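Side-chain contacts in DNA topoisomerase 2-associated protein PAT1 (Saccharomyces cerevisiae, PDB 5LMG), which activates mRNA decapping and represses translation in yeast, its C-terminal domain directly contacting the decapping enzyme Dcp2 and the exonuclease Xrn1: residues S133-Q136 with I137-L140; Y91-P95 with F96-L100; D240-F243 with T244-S248; N205-T208 with I209-R213. The protein carries 2 engineered substitutions. All coordinates share one frame; numbering follows the deposited sequence.

In the fold
Of the four contacts, 1 and 2 open helices, contact 4 lies mid-helix and contact 3 runs over a helix's C-terminal end. Contacts 1 and 2, with centres 11 Å apart, touch: L135 CD1 packs on L100 CD2 at 3.8 Å, and H134 CD2 meets V93 CG2 at 3.8 Å. Contacts 3 and 4 belong to helices 234-246 and 201-216 and meet where L242 CD2 lies 3.7 Å from I211 CD1. Between these two pairs nothing touches; contacts 1 and 4 come nearest, with about 5 Å between closest atoms, while the centres of contacts 2 and 3 are 28 Å apart. Contact 4 holds an ethanediol, probably from the crystallisation liquor.

Contact 1 of 4, residues S133-Q136 with I137-L140; sequences SHLQ and IIIL
With CG1 turned opposite its own carbonyl carbon (chi1 -65°), I139 sends CD1 back over the turn to within 3.6 Å of S133 O, while its CG2 branch is left to meet Q136. L135 has CG opposite its backbone N (chi1 -160°), which lays its side chain alongside that of I137, the two pointing the same way; L135 CD2 and I137 CG2 meet at 4.0 Å. The same leucine uses CB against I138 CG1, also at 4.0 Å, and so is flanked by two isoleucines. The bent chain of Q136 slants across that of I139, with Q136 OE1 4.0 Å from I139 CG2, a van der Waals approach of a polar atom to a methyl. Trimming I139 to an alanine would probably strip the methyl from S133 O, take CG2 from beside Q136 OE1 and open a gap over the turn.

The backbone sets this frame. L135 O accepts I138 N at 3.0 Å, the donor standing well above the carbonyl plane, and also takes a longer, weak bond from I139 N. L140 N then reaches Q136 O at 2.9 Å in a much straighter approach. Around the turn, S133 OG bonds to N192 OD1, and L135 and I137 both pack on F160 of helix 151-174. This is the N-terminal first turn of helix 136-141, with L135 at the N-cap position and apolar side chains seating the helix start against helix 151-174.

Contact 2 of 4, residues Y91-P95 with F96-L100; sequences YDVNP and FISML
N94 OD1 takes the backbone N-H of F96 at 3.0 Å, bridging from the residue before the helix to a first-turn amide. The donor stands well above the carbonyl plane of the side-chain amide, and the N-H...O angle is 141°, so the bond is bent at both ends. The same oxygen sits 3.1 Å from F96 CB, and the amide plane and the phenyl ring are turned 63° apart. What brings OD1 there is the N94 first torsion, with CG opposite the backbone N (chi1 -178°) and folded forward beside its carbonyl. On the neighbouring flank, V93 CG1 presses on I97 CG2 at 3.8 Å, the two side chains crossing at about a right angle; V93 CG1 also lies 3.8 Å from S98 OG.

This is an asparagine N-cap, here opening the short helix 95-99 with a proline in the first helical position, where the lack of an N-H costs nothing. The helix's own bonds follow: S98 N to N94 O at 3.3 Å and M99 N to P95 O at 3.0 Å. M99 CG lies 3.3 Å from P95 O, and the bend farther out at chi3 keeps CE near the same oxygen.

One step out, N94 ND2 is hydrogen-bonded to H85 O, which fixes the rotation of the amide and leaves OD1 for the cap, while N94 N bonds to E131 OE1. S98 OG pairs with S45 OG. L100 CD1 lies over one face of the F96 ring, offset toward its rim, and M109 of helix 103-114 touches both residues.

Contact 3 of 4, residues D240-F243 with T244-S248; sequences DKLF and TSLES
D240 and T244 cross at a slant, their polar ends drawn close but not into direct contact: D240 OD2 stays 4.2 Å from T244 OG1, and a water spans the gap, donating to both. The hydroxyl itself turns back onto the helix. Set beside its own backbone N (chi1 -56°), T244 OG1 donates to D240 O at 2.8 Å, while T244 N donates to the same oxygen at 3.0 Å. The two donors come from opposite faces of the D240 carbonyl plane.

One residue on, S245 takes the other course. Its OG stands between backbone N and carbonyl carbon (chi1 64°) and donates to L242 O at 2.7 Å, three residues back. F243 swings its ring off the helix toward E247, F243 CE1 lying 4.2 Å from E247 CD; beyond them H292 of helix 290-322 meets that ring edge-to-face and also bonds to D240 OD1. F243 O, near the end of helix 234-246, accepts both E247 N at 2.9 Å and L246 N at 3.1 Å, the first nearly in line with the carbonyl and the second from well above its plane.

D240 O is thus gripped by a hydroxyl and an amide, F243 O by two amides, and L242 O by a hydroxyl with a weak bond from L246 N; the D240 carboxylate, shared between a histidine and water, would probably favour its ionised form.

Contact 4 of 4, residues N205-T208 with I209-R213; sequences NLIT and ILISR. With EDO (1,2-ethanediol), chain J.
The middle of helix 201-216, in a bundle where helices 151-174, 178-191 and 275-286 pack around it, is held here by regular i to i+4 bonding. With OG swung to the backbone N side (chi1 -60°), S212 folds its hydroxyl back, and S212 OG donates to T208 O at 2.8 Å. S212 N reaches the same oxygen at 2.9 Å from the opposite face of the carbonyl plane. A valine in place of S212 would probably leave T208 O with the amide as its one donor from this residue and put a methyl where the hydroxyl bonds.

Along another flank, I207 and I211 lie obliquely across each other, I207 CG2 touching I211 CD1 at 3.6 Å. Their backbones are joined by I211 N to I207 O at 2.9 Å, close to straight at 170°.

An ethanediol sits against the N205 carbonyl: its O1 donates to N205 O at 2.7 Å and lies 3.3 Å from I209 CG1, with T208 CG2 beside its C1 and O2. The N205 amide turns to Q161, and T208 OG1 bonds to L204 O. Since N205 O also receives I209 N at 3.1 Å, a carbonyl already spent on the helix still accepts a second donor, just as T208 O does.

Contact 1 of 4, residues S133-Q136 with I137-L140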
loop_
_atom_site.group_PDB
_atom_site.type_symbol
_atom_site.label_atom_id
_atom_site.label_comp_id
_atom_site.label_asym_id
_atom_site.label_seq_id
_atom_site.Cartn_x
_atom_site.Cartn_y
_atom_site.Cartn_z
ATOM N N SER A 133 1.834 5.240 12.573
ATOM C CA SER A 133 3.272 5.487 12.700
ATOM C C SER A 133 3.920 4.648 13.815
ATOM O O SER A 133 5.134 4.445 13.786
ATOM C CB SER A 133 3.554 6.975 12.878
ATOM O OG SER A 133 3.162 7.685 11.715
ATOM N N HIS A 134 3.105 4.140 14.764
ATOM C CA HIS A 134 3.533 3.290 15.883
ATOM C C HIS A 134 3.445 1.795 15.521
ATOM O O HIS A 134 3.812 0.937 16.332
ATOM C CB HIS A 134 2.681 3.579 17.140
ATOM C CG HIS A 134 2.797 4.976 17.684
ATOM N ND1 HIS A 134 3.553 5.951 17.048
ATOM C CD2 HIS A 134 2.231 5.515 18.790
ATOM C CE1 HIS A 134 3.419 7.046 17.783
ATOM N NE2 HIS A 134 2.640 6.829 18.845
ATOM N N LEU A 135 2.936 1.485 14.319
ATOM C CA LEU A 135 2.780 0.115 13.850
ATOM C C LEU A 135 4.150 -0.365 13.377
ATOM O O LEU A 135 4.779 0.278 12.531
ATOM C CB LEU A 135 1.706 0.058 12.746
ATOM C CG LEU A 135 1.041 -1.280 12.428
ATOM C CD1 LEU A 135 0.387 -1.906 13.651
ATOM C CD2 LEU A 135 0.011 -1.104 11.346
ATOM N N GLN A 136 4.660 -1.430 14.022
ATOM C CA GLN A 136 5.980 -2.000 13.744
ATOM C C GLN A 136 6.198 -2.337 12.274
ATOM O O GLN A 136 7.288 -2.084 11.760
ATOM C CB GLN A 136 6.264 -3.210 14.645
ATOM C CG GLN A 136 7.743 -3.367 15.026
ATOM C CD GLN A 136 8.374 -2.133 15.651
ATOM O OE1 GLN A 136 9.413 -1.650 15.191
ATOM N NE2 GLN A 136 7.770 -1.594 16.707
ATOM N N ILE A 137 5.143 -2.829 11.585
ATOM C CA ILE A 137 5.192 -3.189 10.165
ATOM C C ILE A 137 5.477 -1.979 9.254
ATOM O O ILE A 137 6.086 -2.153 8.196
ATOM C CB ILE A 137 3.944 -4.002 9.708
ATOM C CG1 ILE A 137 4.335 -5.041 8.631
ATOM C CG2 ILE A 137 2.754 -3.120 9.285
ATOM C CD1 ILE A 137 5.176 -6.194 9.176
ATOM N N ILE A 138 5.071 -0.768 9.687
ATOM C CA ILE A 138 5.327 0.482 8.967
ATOM C C ILE A 138 6.811 0.810 9.101
ATOM O O ILE A 138 7.461 1.096 8.100
ATOM C CB ILE A 138 4.395 1.618 9.483
ATOM C CG1 ILE A 138 2.904 1.327 9.131
ATOM C CG2 ILE A 138 4.863 3.011 9.025
ATOM C CD1 ILE A 138 2.464 1.398 7.609
ATOM N N ILE A 139 7.349 0.724 10.330
ATOM C CA ILE A 139 8.766 0.984 10.618
ATOM C C ILE A 139 9.657 -0.010 9.834
ATOM O O ILE A 139 10.625 0.418 9.217
ATOM C CB ILE A 139 9.027 1.042 12.158
ATOM C CG1 ILE A 139 8.280 2.259 12.779
ATOM C CG2 ILE A 139 10.536 1.115 12.492
ATOM C CD1 ILE A 139 7.764 2.061 14.182
ATOM N N LEU A 140 9.259 -1.300 9.764
ATOM C CA LEU A 140 9.984 -2.339 9.032
ATOM C C LEU A 140 9.950 -2.178 7.522
ATOM O O LEU A 140 10.903 -2.568 6.861
ATOM C CB LEU A 140 9.476 -3.752 9.410
ATOM C CG LEU A 140 9.830 -4.243 10.818
ATOM C CD1 LEU A 140 9.220 -5.619 11.075
ATOM C CD2 LEU A 140 11.355 -4.238 11.057
#

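Contact 2 of 4, residues Y91-P95 with F96-L100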
loop_
_atom_site.group_PDB
_atom_site.type_symbol
_atom_site.label_atom_id
_atom_site.label_comp_id
_atom_site.label_asym_id
_atom_site.label_seq_id
_atom_site.Cartn_x
_atom_site.Cartn_y
_atom_site.Cartn_z
ATOM N N TYR A 91 -2.047 2.703 27.856
ATOM C CA TYR A 91 -0.659 2.645 27.387
ATOM C C TYR A 91 -0.355 3.656 26.276
ATOM O O TYR A 91 -1.267 4.071 25.554
ATOM C CB TYR A 91 -0.322 1.219 26.909
ATOM C CG TYR A 91 -0.569 0.133 27.937
ATOM C CD1 TYR A 91 -1.796 -0.520 28.012
ATOM C CD2 TYR A 91 0.438 -0.270 28.810
ATOM C CE1 TYR A 91 -2.023 -1.534 28.943
ATOM C CE2 TYR A 91 0.227 -1.290 29.738
ATOM C CZ TYR A 91 -1.007 -1.918 29.803
ATOM O OH TYR A 91 -1.221 -2.925 30.718
ATOM N N ASP A 92 0.942 4.024 26.131
ATOM C CA ASP A 92 1.447 4.941 25.096
ATOM C C ASP A 92 1.162 4.403 23.683
ATOM O O ASP A 92 0.828 5.179 22.784
ATOM C CB ASP A 92 2.949 5.208 25.292
ATOM C CG ASP A 92 3.272 6.021 26.536
ATOM O OD1 ASP A 92 2.948 7.233 26.556
ATOM O OD2 ASP A 92 3.873 5.454 27.477
ATOM N N VAL A 93 1.278 3.068 23.507
ATOM C CA VAL A 93 0.976 2.333 22.277
ATOM C C VAL A 93 -0.095 1.296 22.663
ATOM O O VAL A 93 0.131 0.480 23.561
ATOM C CB VAL A 93 2.234 1.679 21.630
ATOM C CG1 VAL A 93 1.851 0.803 20.437
ATOM C CG2 VAL A 93 3.252 2.736 21.207
ATOM N N ASN A 94 -1.276 1.376 22.022
ATOM C CA ASN A 94 -2.418 0.492 22.289
ATOM C C ASN A 94 -2.040 -1.016 22.210
ATOM O O ASN A 94 -1.340 -1.410 21.269
ATOM C CB ASN A 94 -3.580 0.847 21.344
ATOM C CG ASN A 94 -4.830 0.037 21.556
ATOM O OD1 ASN A 94 -5.007 -1.026 20.963
ATOM N ND2 ASN A 94 -5.738 0.534 22.382
ATOM N N PRO A 95 -2.463 -1.863 23.189
ATOM C CA PRO A 95 -2.098 -3.298 23.139
ATOM C C PRO A 95 -2.457 -4.033 21.841
ATOM O O PRO A 95 -1.734 -4.956 21.463
ATOM C CB PRO A 95 -2.813 -3.895 24.355
ATOM C CG PRO A 95 -2.983 -2.741 25.293
ATOM C CD PRO A 95 -3.264 -1.566 24.395
ATOM N N PHE A 96 -3.547 -3.615 21.149
ATOM C CA PHE A 96 -3.944 -4.214 19.872
ATOM C C PHE A 96 -2.880 -3.948 18.791
ATOM O O PHE A 96 -2.553 -4.857 18.031
ATOM C CB PHE A 96 -5.338 -3.746 19.418
ATOM C CG PHE A 96 -5.762 -4.304 18.081
ATOM C CD1 PHE A 96 -6.243 -5.606 17.973
ATOM C CD2 PHE A 96 -5.664 -3.536 16.926
ATOM C CE1 PHE A 96 -6.620 -6.130 16.736
ATOM C CE2 PHE A 96 -6.045 -4.057 15.687
ATOM C CZ PHE A 96 -6.525 -5.351 15.601
ATOM N N ILE A 97 -2.348 -2.705 18.742
ATOM C CA ILE A 97 -1.305 -2.273 17.807
ATOM C C ILE A 97 -0.040 -3.117 18.012
ATOM O O ILE A 97 0.541 -3.573 17.030
ATOM C CB ILE A 97 -1.054 -0.729 17.874
ATOM C CG1 ILE A 97 -2.296 0.079 17.407
ATOM C CG2 ILE A 97 0.228 -0.281 17.134
ATOM C CD1 ILE A 97 -2.661 0.007 15.874
ATOM N N SER A 98 0.348 -3.361 19.273
ATOM C CA SER A 98 1.516 -4.197 19.588
ATOM C C SER A 98 1.318 -5.671 19.227
ATOM O O SER A 98 2.281 -6.309 18.794
ATOM C CB SER A 98 1.920 -4.041 21.045
ATOM O OG SER A 98 2.698 -2.863 21.181
ATOM N N MET A 99 0.067 -6.196 19.348
ATOM C CA MET A 99 -0.283 -7.582 18.989
ATOM C C MET A 99 -0.027 -7.836 17.494
ATOM O O MET A 99 0.323 -8.954 17.105
ATOM C CB MET A 99 -1.741 -7.912 19.366
ATOM C CG MET A 99 -1.913 -8.241 20.845
ATOM S SD MET A 99 -3.465 -9.092 21.286
ATOM C CE MET A 99 -4.585 -7.720 21.328
ATOM N N LEU A 100 -0.145 -6.770 16.685
ATOM C CA LEU A 100 0.073 -6.755 15.243
ATOM C C LEU A 100 1.568 -6.829 14.863
ATOM O O LEU A 100 1.879 -6.987 13.688
ATOM C CB LEU A 100 -0.611 -5.519 14.624
ATOM C CG LEU A 100 -1.998 -5.707 13.986
ATOM C CD1 LEU A 100 -3.026 -6.156 14.992
ATOM C CD2 LEU A 100 -2.489 -4.406 13.376
#

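Contact 3 of 4, residues D240-F243 with T244-S248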
loop_
_atom_site.group_PDB
_atom_site.type_symbol
_atom_site.label_atom_id
_atom_site.label_comp_id
_atom_site.label_asym_id
_atom_site.label_seq_id
_atom_site.Cartn_x
_atom_site.Cartn_y
_atom_site.Cartn_z
ATOM N N ASP A 240 -7.492 17.698 -0.839
ATOM C CA ASP A 240 -6.588 18.839 -0.811
ATOM C C ASP A 240 -5.736 18.894 0.457
ATOM O O ASP A 240 -4.566 19.270 0.364
ATOM C CB ASP A 240 -7.323 20.159 -1.061
ATOM C CG ASP A 240 -6.380 21.250 -1.523
ATOM O OD1 ASP A 240 -5.776 21.094 -2.621
ATOM O OD2 ASP A 240 -6.184 22.225 -0.760
ATOM N N LYS A 241 -6.299 18.503 1.625
ATOM C CA LYS A 241 -5.545 18.437 2.892
ATOM C C LYS A 241 -4.440 17.364 2.786
ATOM O O LYS A 241 -3.294 17.611 3.184
ATOM C CB LYS A 241 -6.468 18.154 4.087
ATOM C CG LYS A 241 -7.342 19.346 4.481
ATOM C CD LYS A 241 -8.336 18.977 5.581
ATOM C CE LYS A 241 -9.685 19.659 5.404
ATOM N NZ LYS A 241 -9.608 21.131 5.612
ATOM N N LEU A 242 -4.777 16.195 2.207
ATOM C CA LEU A 242 -3.835 15.106 1.946
ATOM C C LEU A 242 -2.756 15.572 0.961
ATOM O O LEU A 242 -1.573 15.298 1.174
ATOM C CB LEU A 242 -4.568 13.886 1.359
ATOM C CG LEU A 242 -3.691 12.674 1.042
ATOM C CD1 LEU A 242 -3.251 11.970 2.322
ATOM C CD2 LEU A 242 -4.417 11.712 0.130
ATOM N N PHE A 243 -3.175 16.272 -0.120
ATOM C CA PHE A 243 -2.266 16.779 -1.148
ATOM C C PHE A 243 -1.221 17.736 -0.543
ATOM O O PHE A 243 -0.042 17.628 -0.882
ATOM C CB PHE A 243 -3.039 17.445 -2.304
ATOM C CG PHE A 243 -2.199 17.659 -3.540
ATOM C CD1 PHE A 243 -1.446 18.822 -3.701
ATOM C CD2 PHE A 243 -2.160 16.699 -4.546
ATOM C CE1 PHE A 243 -0.649 19.009 -4.838
ATOM C CE2 PHE A 243 -1.367 16.889 -5.687
ATOM C CZ PHE A 243 -0.623 18.046 -5.825
ATOM N N THR A 244 -1.656 18.612 0.384
ATOM C CA THR A 244 -0.815 19.574 1.114
ATOM C C THR A 244 0.310 18.862 1.887
ATOM O O THR A 244 1.453 19.318 1.830
ATOM C CB THR A 244 -1.687 20.465 2.028
ATOM O OG1 THR A 244 -2.685 21.097 1.240
ATOM C CG2 THR A 244 -0.892 21.542 2.760
ATOM N N SER A 245 -0.006 17.745 2.584
ATOM C CA SER A 245 0.988 16.990 3.351
ATOM C C SER A 245 2.047 16.278 2.480
ATOM O O SER A 245 3.115 15.958 2.994
ATOM C CB SER A 245 0.316 16.002 4.304
ATOM O OG SER A 245 -0.409 15.004 3.605
ATOM N N LEU A 246 1.758 16.066 1.172
ATOM C CA LEU A 246 2.635 15.390 0.207
ATOM C C LEU A 246 3.397 16.304 -0.731
ATOM O O LEU A 246 4.443 15.895 -1.253
ATOM C CB LEU A 246 1.828 14.388 -0.639
ATOM C CG LEU A 246 1.256 13.183 0.097
ATOM C CD1 LEU A 246 0.304 12.403 -0.800
ATOM C CD2 LEU A 246 2.361 12.304 0.636
ATOM N N GLU A 247 2.873 17.524 -0.979
ATOM C CA GLU A 247 3.465 18.483 -1.906
ATOM C C GLU A 247 4.934 18.737 -1.610
ATOM O O GLU A 247 5.302 18.884 -0.443
ATOM C CB GLU A 247 2.651 19.785 -1.912
ATOM C CG GLU A 247 2.870 20.612 -3.160
ATOM C CD GLU A 247 1.996 21.849 -3.220
ATOM O OE1 GLU A 247 1.407 22.218 -2.177
ATOM O OE2 GLU A 247 1.927 22.472 -4.303
ATOM N N SER A 248 5.770 18.734 -2.672
ATOM C CA SER A 248 7.248 18.862 -2.669
ATOM C C SER A 248 7.987 17.584 -2.154
ATOM O O SER A 248 9.223 17.550 -2.173
ATOM C CB SER A 248 7.718 20.117 -1.929
ATOM O OG SER A 248 7.813 19.884 -0.533
HETATM O O HOH W 1 -5.650 22.092 2.233
#

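Contact 4 of 4, residues N205-T208 with I209-R213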
loop_
_atom_site.group_PDB
_atom_site.type_symbol
_atom_site.label_atom_id
_atom_site.label_comp_id
_atom_site.label_asym_id
_atom_site.label_seq_id
_atom_site.Cartn_x
_atom_site.Cartn_y
_atom_site.Cartn_z
ATOM N N ASN A 205 0.223 1.623 0.249
ATOM C CA ASN A 205 -0.913 0.789 -0.155
ATOM C C ASN A 205 -2.176 1.100 0.657
ATOM O O ASN A 205 -3.260 1.121 0.084
ATOM C CB ASN A 205 -0.565 -0.677 -0.112
ATOM C CG ASN A 205 0.424 -1.121 -1.172
ATOM O OD1 ASN A 205 0.730 -0.403 -2.134
ATOM N ND2 ASN A 205 0.965 -2.315 -1.004
ATOM N N LEU A 206 -2.037 1.391 1.967
ATOM C CA LEU A 206 -3.183 1.769 2.803
ATOM C C LEU A 206 -3.783 3.098 2.337
ATOM O O LEU A 206 -5.007 3.220 2.302
ATOM C CB LEU A 206 -2.819 1.837 4.295
ATOM C CG LEU A 206 -2.802 0.495 5.032
ATOM C CD1 LEU A 206 -2.071 0.604 6.358
ATOM C CD2 LEU A 206 -4.204 -0.008 5.265
ATOM N N ILE A 207 -2.932 4.071 1.938
ATOM C CA ILE A 207 -3.393 5.373 1.442
ATOM C C ILE A 207 -4.144 5.167 0.113
ATOM O O ILE A 207 -5.252 5.674 -0.024
ATOM C CB ILE A 207 -2.262 6.445 1.368
ATOM C CG1 ILE A 207 -1.697 6.751 2.774
ATOM C CG2 ILE A 207 -2.763 7.752 0.703
ATOM C CD1 ILE A 207 -0.275 7.356 2.803
ATOM N N THR A 208 -3.575 4.354 -0.814
ATOM C CA THR A 208 -4.181 4.032 -2.118
ATOM C C THR A 208 -5.592 3.447 -1.957
ATOM O O THR A 208 -6.496 3.859 -2.690
ATOM C CB THR A 208 -3.279 3.119 -2.945
ATOM O OG1 THR A 208 -1.974 3.668 -2.967
ATOM C CG2 THR A 208 -3.794 2.906 -4.387
ATOM N N ILE A 209 -5.764 2.498 -1.002
ATOM C CA ILE A 209 -7.054 1.879 -0.674
ATOM C C ILE A 209 -8.077 2.968 -0.262
ATOM O O ILE A 209 -9.163 2.984 -0.815
ATOM C CB ILE A 209 -6.901 0.788 0.426
ATOM C CG1 ILE A 209 -6.228 -0.479 -0.135
ATOM C CG2 ILE A 209 -8.260 0.458 1.081
ATOM C CD1 ILE A 209 -5.501 -1.269 0.900
ATOM N N LEU A 210 -7.719 3.865 0.697
ATOM C CA LEU A 210 -8.599 4.951 1.150
ATOM C C LEU A 210 -8.971 5.906 0.019
ATOM O O LEU A 210 -10.150 6.208 -0.121
ATOM C CB LEU A 210 -8.026 5.748 2.352
ATOM C CG LEU A 210 -7.806 5.020 3.685
ATOM C CD1 LEU A 210 -7.285 5.995 4.729
ATOM C CD2 LEU A 210 -9.099 4.372 4.206
ATOM N N ILE A 211 -7.979 6.363 -0.792
ATOM C CA ILE A 211 -8.204 7.288 -1.928
ATOM C C ILE A 211 -9.131 6.651 -2.969
ATOM O O ILE A 211 -10.082 7.311 -3.408
ATOM C CB ILE A 211 -6.886 7.781 -2.595
ATOM C CG1 ILE A 211 -6.028 8.643 -1.656
ATOM C CG2 ILE A 211 -7.161 8.519 -3.926
ATOM C CD1 ILE A 211 -4.569 8.869 -2.249
ATOM N N SER A 212 -8.823 5.389 -3.387
ATOM C CA SER A 212 -9.608 4.626 -4.368
ATOM C C SER A 212 -11.062 4.415 -3.914
ATOM O O SER A 212 -11.975 4.579 -4.724
ATOM C CB SER A 212 -8.942 3.296 -4.688
ATOM O OG SER A 212 -7.652 3.531 -5.224
ATOM N N ARG A 213 -11.271 4.110 -2.617
ATOM C CA ARG A 213 -12.608 3.927 -2.043
ATOM C C ARG A 213 -13.401 5.243 -2.004
ATOM O O ARG A 213 -14.555 5.259 -2.430
ATOM C CB ARG A 213 -12.546 3.241 -0.662
ATOM C CG ARG A 213 -13.912 2.813 -0.063
ATOM C CD ARG A 213 -14.878 2.061 -0.993
ATOM N NE ARG A 213 -14.243 0.957 -1.719
ATOM C CZ ARG A 213 -14.798 0.314 -2.743
ATOM N NH1 ARG A 213 -16.010 0.649 -3.170
ATOM N NH2 ARG A 213 -14.145 -0.668 -3.350
HETATM C C1 EDO J . -3.547 -0.686 -3.222
HETATM O O1 EDO J . -3.450 -0.793 -1.821
HETATM C C2 EDO J . -2.156 -0.965 -3.826
HETATM O O2 EDO J . -2.097 -0.433 -5.133
#